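Local coordinates for protein mitochondrial enolase superfamily member 1 (Homo sapiens, PDB 4A35) that catalyses the magnesium-dependent dehydration of L-fuconate to 2-keto-3-deoxy-L-fuconate, a step in the breakdown of L-fucose, at residues G187-G199 and C209-K223. Residues are numbered along the deposited sequence; the frame is centred on the assembly and turned at random. Where two conformers were deposited one is given.
Sequences GYPAYTTSCAWLG and CAQALKDGWTRFKVK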
loop_
_atom_site.group_PDB
_atom_site.type_symbol
_atom_site.label_atom_id
_atom_site.label_comp_id
_atom_site.label_asym_id
_atom_site.label_seq_id
_atom_site.Cartn_x
_atom_site.Cartn_y
_atom_site.Cartn_z
ATOM N N GLY A 187 13.483 29.269 15.731
ATOM C CA GLY A 187 12.570 28.205 15.349
ATOM C C GLY A 187 12.586 27.883 13.874
ATOM O O GLY A 187 13.306 28.514 13.088
ATOM N N TYR A 188 11.757 26.896 13.489
ATOM C CA TYR A 188 11.650 26.391 12.121
ATOM C C TYR A 188 10.459 27.050 11.433
ATOM O O TYR A 188 9.353 26.960 11.949
ATOM C CB TYR A 188 11.538 24.854 12.098
ATOM C CG TYR A 188 11.907 24.311 10.730
ATOM C CD1 TYR A 188 11.011 24.387 9.666
ATOM C CD2 TYR A 188 13.192 23.840 10.473
ATOM C CE1 TYR A 188 11.384 24.000 8.374
ATOM C CE2 TYR A 188 13.574 23.438 9.190
ATOM C CZ TYR A 188 12.659 23.499 8.149
ATOM O OH TYR A 188 13.036 23.113 6.889
ATOM N N PRO A 189 10.669 27.682 10.248
ATOM C CA PRO A 189 9.588 28.455 9.610
ATOM C C PRO A 189 8.384 27.563 9.262
ATOM O O PRO A 189 8.563 26.429 8.804
ATOM C CB PRO A 189 10.267 29.015 8.355
ATOM C CG PRO A 189 11.412 28.013 8.046
ATOM C CD PRO A 189 11.927 27.804 9.472
ATOM N N ALA A 190 7.165 28.070 9.549
ATOM C CA ALA A 190 5.925 27.324 9.276
ATOM C C ALA A 190 4.962 28.072 8.351
ATOM O O ALA A 190 5.104 29.261 8.086
ATOM C CB ALA A 190 5.200 27.020 10.601
ATOM N N TYR A 191 3.993 27.326 7.817
ATOM C CA TYR A 191 2.869 27.897 7.081
ATOM C C TYR A 191 1.633 27.392 7.767
ATOM O O TYR A 191 1.693 26.322 8.421
ATOM C CB TYR A 191 2.892 27.522 5.587
ATOM C CG TYR A 191 2.599 26.074 5.238
ATOM C CD1 TYR A 191 1.298 25.652 4.963
ATOM C CD2 TYR A 191 3.638 25.175 4.973
ATOM C CE1 TYR A 191 1.028 24.345 4.556
ATOM C CE2 TYR A 191 3.382 23.884 4.481
ATOM C CZ TYR A 191 2.073 23.475 4.282
ATOM O OH TYR A 191 1.798 22.213 3.849
ATOM N N THR A 192 0.523 28.128 7.627
ATOM C CA THR A 192 -0.728 27.717 8.217
ATOM C C THR A 192 -1.721 27.094 7.164
ATOM O O THR A 192 -1.892 27.598 6.063
ATOM C CB THR A 192 -1.410 28.854 9.000
ATOM O OG1 THR A 192 -2.549 28.284 9.630
ATOM C CG2 THR A 192 -1.803 30.087 8.100
ATOM N N THR A 193 -2.414 26.037 7.590
ATOM C CA THR A 193 -3.460 25.374 6.790
ATOM C C THR A 193 -4.838 25.750 7.420
ATOM O O THR A 193 -5.874 25.260 6.984
ATOM C CB THR A 193 -3.142 23.876 6.687
ATOM O OG1 THR A 193 -1.897 23.801 5.992
ATOM C CG2 THR A 193 -4.201 23.056 5.836
ATOM N N SER A 194 -4.842 26.631 8.422
ATOM C CA SER A 194 -6.085 26.962 9.120
ATOM C C SER A 194 -7.135 27.745 8.264
ATOM O O SER A 194 -8.300 27.775 8.655
ATOM C CB SER A 194 -5.786 27.690 10.426
ATOM O OG SER A 194 -5.086 26.801 11.284
ATOM N N CYS A 195 -6.773 28.323 7.100
ATOM C CA CYS A 195 -7.760 29.008 6.218
ATOM C C CYS A 195 -8.065 28.135 4.980
ATOM O O CYS A 195 -8.722 28.596 4.026
ATOM C CB CYS A 195 -7.230 30.377 5.783
ATOM S SG CYS A 195 -6.703 31.445 7.155
ATOM N N ALA A 196 -7.510 26.908 4.947
ATOM C CA ALA A 196 -7.541 26.080 3.748
ATOM C C ALA A 196 -8.839 25.351 3.449
ATOM O O ALA A 196 -9.060 25.001 2.285
ATOM C CB ALA A 196 -6.430 25.005 3.838
ATOM N N TRP A 197 -9.619 25.042 4.468
ATOM C CA TRP A 197 -10.677 24.028 4.394
ATOM C C TRP A 197 -11.876 24.411 3.556
ATOM O O TRP A 197 -12.170 25.600 3.357
ATOM C CB TRP A 197 -11.092 23.555 5.810
ATOM C CG TRP A 197 -9.898 23.271 6.702
ATOM C CD1 TRP A 197 -9.497 23.980 7.802
ATOM C CD2 TRP A 197 -8.932 22.207 6.537
ATOM N NE1 TRP A 197 -8.371 23.388 8.366
ATOM C CE2 TRP A 197 -7.994 22.319 7.595
ATOM C CE3 TRP A 197 -8.794 21.137 5.614
ATOM C CZ2 TRP A 197 -6.907 21.430 7.732
ATOM C CZ3 TRP A 197 -7.774 20.209 5.811
ATOM C CH2 TRP A 197 -6.824 20.382 6.834
ATOM N N LEU A 198 -12.510 23.366 2.976
ATOM C CA LEU A 198 -13.726 23.509 2.182
ATOM C C LEU A 198 -14.970 23.713 3.104
ATOM O O LEU A 198 -15.007 23.199 4.225
ATOM C CB LEU A 198 -13.933 22.279 1.279
ATOM C CG LEU A 198 -12.872 21.846 0.237
ATOM C CD1 LEU A 198 -13.541 21.188 -1.000
ATOM C CD2 LEU A 198 -11.985 22.920 -0.174
ATOM N N GLY A 199 -15.968 24.442 2.595
ATOM C CA GLY A 199 -17.248 24.654 3.275
ATOM C C GLY A 199 -17.450 25.997 3.945
ATOM O O GLY A 199 -18.557 26.288 4.430
ATOM N N CYS A 209 -8.647 34.394 7.779
ATOM C CA CYS A 209 -7.500 35.073 7.140
ATOM C C CYS A 209 -7.025 36.254 7.985
ATOM O O CYS A 209 -5.838 36.348 8.297
ATOM C CB CYS A 209 -7.860 35.522 5.732
ATOM S SG CYS A 209 -7.971 34.166 4.546
ATOM N N ALA A 210 -7.964 37.161 8.356
ATOM C CA ALA A 210 -7.654 38.332 9.164
ATOM C C ALA A 210 -7.012 37.925 10.483
ATOM O O ALA A 210 -6.011 38.532 10.886
ATOM C CB ALA A 210 -8.925 39.152 9.414
ATOM N N GLN A 211 -7.548 36.884 11.140
ATOM C CA GLN A 211 -6.994 36.429 12.427
ATOM C C GLN A 211 -5.558 35.872 12.232
ATOM O O GLN A 211 -4.633 36.266 12.958
ATOM C CB GLN A 211 -7.916 35.395 13.094
ATOM C CG GLN A 211 -7.446 34.947 14.476
ATOM C CD GLN A 211 -7.497 36.063 15.504
ATOM O OE1 GLN A 211 -8.553 36.654 15.772
ATOM N NE2 GLN A 211 -6.351 36.374 16.108
ATOM N N ALA A 212 -5.352 35.024 11.206
ATOM C CA ALA A 212 -4.021 34.475 10.901
ATOM C C ALA A 212 -3.027 35.619 10.608
ATOM O O ALA A 212 -1.934 35.641 11.174
ATOM C CB ALA A 212 -4.112 33.530 9.704
ATOM N N LEU A 213 -3.436 36.602 9.762
ATOM C CA LEU A 213 -2.543 37.734 9.440
ATOM C C LEU A 213 -2.159 38.525 10.721
ATOM O O LEU A 213 -0.978 38.847 10.932
ATOM C CB LEU A 213 -3.196 38.659 8.411
ATOM C CG LEU A 213 -3.293 38.101 6.988
ATOM C CD1 LEU A 213 -4.284 38.907 6.164
ATOM C CD2 LEU A 213 -1.891 37.975 6.309
ATOM N N LYS A 214 -3.163 38.783 11.586
ATOM C CA LYS A 214 -2.988 39.481 12.876
ATOM C C LYS A 214 -1.999 38.687 13.780
ATOM O O LYS A 214 -1.082 39.296 14.358
ATOM C CB LYS A 214 -4.371 39.653 13.537
ATOM C CG LYS A 214 -4.387 40.315 14.902
ATOM C CD LYS A 214 -5.784 40.189 15.528
ATOM C CE LYS A 214 -5.847 40.817 16.909
ATOM N NZ LYS A 214 -7.070 40.408 17.656
ATOM N N ASP A 215 -2.141 37.334 13.834
ATOM C CA ASP A 215 -1.296 36.432 14.629
ATOM C C ASP A 215 0.136 36.273 14.090
ATOM O O ASP A 215 0.933 35.571 14.729
ATOM C CB ASP A 215 -1.947 35.034 14.767
ATOM C CG ASP A 215 -3.263 34.998 15.553
ATOM O OD1 ASP A 215 -3.647 36.034 16.117
ATOM O OD2 ASP A 215 -3.936 33.950 15.535
ATOM N N GLY A 216 0.445 36.882 12.931
ATOM C CA GLY A 216 1.773 36.832 12.330
ATOM C C GLY A 216 1.994 35.835 11.201
ATOM O O GLY A 216 3.128 35.695 10.735
ATOM N N TRP A 217 0.947 35.107 10.749
ATOM C CA TRP A 217 1.151 34.156 9.632
ATOM C C TRP A 217 1.343 34.905 8.307
ATOM O O TRP A 217 0.660 35.885 8.060
ATOM C CB TRP A 217 -0.010 33.142 9.522
ATOM C CG TRP A 217 -0.097 32.265 10.727
ATOM C CD1 TRP A 217 -0.852 32.471 11.852
ATOM C CD2 TRP A 217 0.743 31.131 11.005
ATOM N NE1 TRP A 217 -0.593 31.478 12.780
ATOM C CE2 TRP A 217 0.369 30.633 12.277
ATOM C CE3 TRP A 217 1.724 30.446 10.268
ATOM C CZ2 TRP A 217 0.962 29.486 12.837
ATOM C CZ3 TRP A 217 2.299 29.301 10.808
ATOM C CH2 TRP A 217 1.945 28.848 12.085
ATOM N N THR A 218 2.265 34.420 7.448
ATOM C CA THR A 218 2.552 35.050 6.155
ATOM C C THR A 218 2.588 34.008 5.024
ATOM O O THR A 218 2.813 34.376 3.883
ATOM C CB THR A 218 3.894 35.834 6.211
ATOM O OG1 THR A 218 4.966 34.908 6.438
ATOM C CG2 THR A 218 3.893 36.987 7.236
ATOM N N ARG A 219 2.393 32.681 5.344
ATOM C CA ARG A 219 2.416 31.568 4.392
ATOM C C ARG A 219 1.139 30.737 4.607
ATOM O O ARG A 219 0.828 30.371 5.742
ATOM C CB ARG A 219 3.677 30.728 4.596
ATOM C CG ARG A 219 4.954 31.568 4.633
ATOM C CD ARG A 219 6.157 30.690 4.949
ATOM N NE ARG A 219 7.301 31.568 5.221
ATOM C CZ ARG A 219 7.739 31.884 6.434
ATOM N NH1 ARG A 219 7.204 31.318 7.513
ATOM N NH2 ARG A 219 8.745 32.744 6.580
ATOM N N PHE A 220 0.362 30.551 3.549
ATOM C CA PHE A 220 -0.977 29.991 3.607
ATOM C C PHE A 220 -1.255 28.897 2.603
ATOM O O PHE A 220 -0.960 29.037 1.419
ATOM C CB PHE A 220 -1.996 31.152 3.335
ATOM C CG PHE A 220 -2.067 32.197 4.422
ATOM C CD1 PHE A 220 -1.130 33.234 4.485
ATOM C CD2 PHE A 220 -3.102 32.185 5.347
ATOM C CE1 PHE A 220 -1.205 34.210 5.484
ATOM C CE2 PHE A 220 -3.154 33.140 6.371
ATOM C CZ PHE A 220 -2.227 34.171 6.408
ATOM N N LYS A 221 -1.913 27.816 3.084
ATOM C CA LYS A 221 -2.337 26.765 2.183
ATOM C C LYS A 221 -3.830 26.872 1.987
ATOM O O LYS A 221 -4.555 27.330 2.879
ATOM C CB LYS A 221 -1.938 25.346 2.671
ATOM C CG LYS A 221 -2.121 24.290 1.571
ATOM C CD LYS A 221 -1.075 23.168 1.612
ATOM C CE LYS A 221 -1.578 22.147 2.575
ATOM N NZ LYS A 221 -0.562 21.085 2.810
ATOM N N VAL A 222 -4.296 26.438 0.813
ATOM C CA VAL A 222 -5.725 26.388 0.482
ATOM C C VAL A 222 -6.029 25.057 -0.217
ATOM O O VAL A 222 -5.297 24.636 -1.116
ATOM C CB VAL A 222 -6.159 27.627 -0.384
ATOM C CG1 VAL A 222 -5.358 27.695 -1.695
ATOM C CG2 VAL A 222 -7.653 27.600 -0.690
ATOM N N LYS A 223 -7.122 24.405 0.191
ATOM C CA LYS A 223 -7.576 23.177 -0.454
ATOM C C LYS A 223 -8.350 23.524 -1.701
ATOM O O LYS A 223 -9.196 24.439 -1.693
ATOM C CB LYS A 223 -8.483 22.347 0.483
ATOM C CG LYS A 223 -7.833 21.897 1.778
ATOM C CD LYS A 223 -6.619 20.977 1.516
ATOM C CE LYS A 223 -5.809 20.889 2.786
ATOM N NZ LYS A 223 -5.039 19.620 2.868
HETATM O O HOH W 1 3.996 32.033 8.095
HETATM O O HOH W 2 -4.473 28.465 5.412
#
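Y191 and K221 meet where K221 NZ donates to Y191 OH at 2.8 Å, lying in the plane of the phenol ring at its edge. CG of Y191 sits between its backbone N and carbonyl carbon (chi1 70°), which carries the ring across the bent lysine chain at a slant, CE1 3.7 Å from K221 CB. K221 NZ also forms salt bridges with E277, a magnesium ligand, and E387; K221 probably also binds the substrate. A phenylalanine here lacks the hydroxyl and would probably leave K221 NZ with one acceptor fewer, held less firmly between the two carboxylates. K223, the probable proton donor/acceptor, runs beside W197, its CE 3.7 Å from W197 CZ3, and its NZ is hydrogen-bonded to D251. Both lysines belong to strand 219-223, which follows 188-192 in the (β/α)-barrel of the enolase superfamily; helix 202-214 makes the right-handed crossover between these roughly parallel strands. T192 pairs the two backbones, its N donating to R219 O (2.9 Å) and its O accepting from K221 N (3.0 Å). From T193 to A196 the chain makes a type I beta turn, and a water bridges T192 O, C195 N and K221 O before A196 O takes up K223 N. On the helix side, T192 CB lies over one face of the W217 indole, 3.9 Å from the six-membered ring centroid, while C195 SG reaches the edge of the F220 ring. At the far end, R219 NH1 donates a hydrogen bond to A190 O at 3.0 Å, with the oxygen only 2° out of the guanidinium plane.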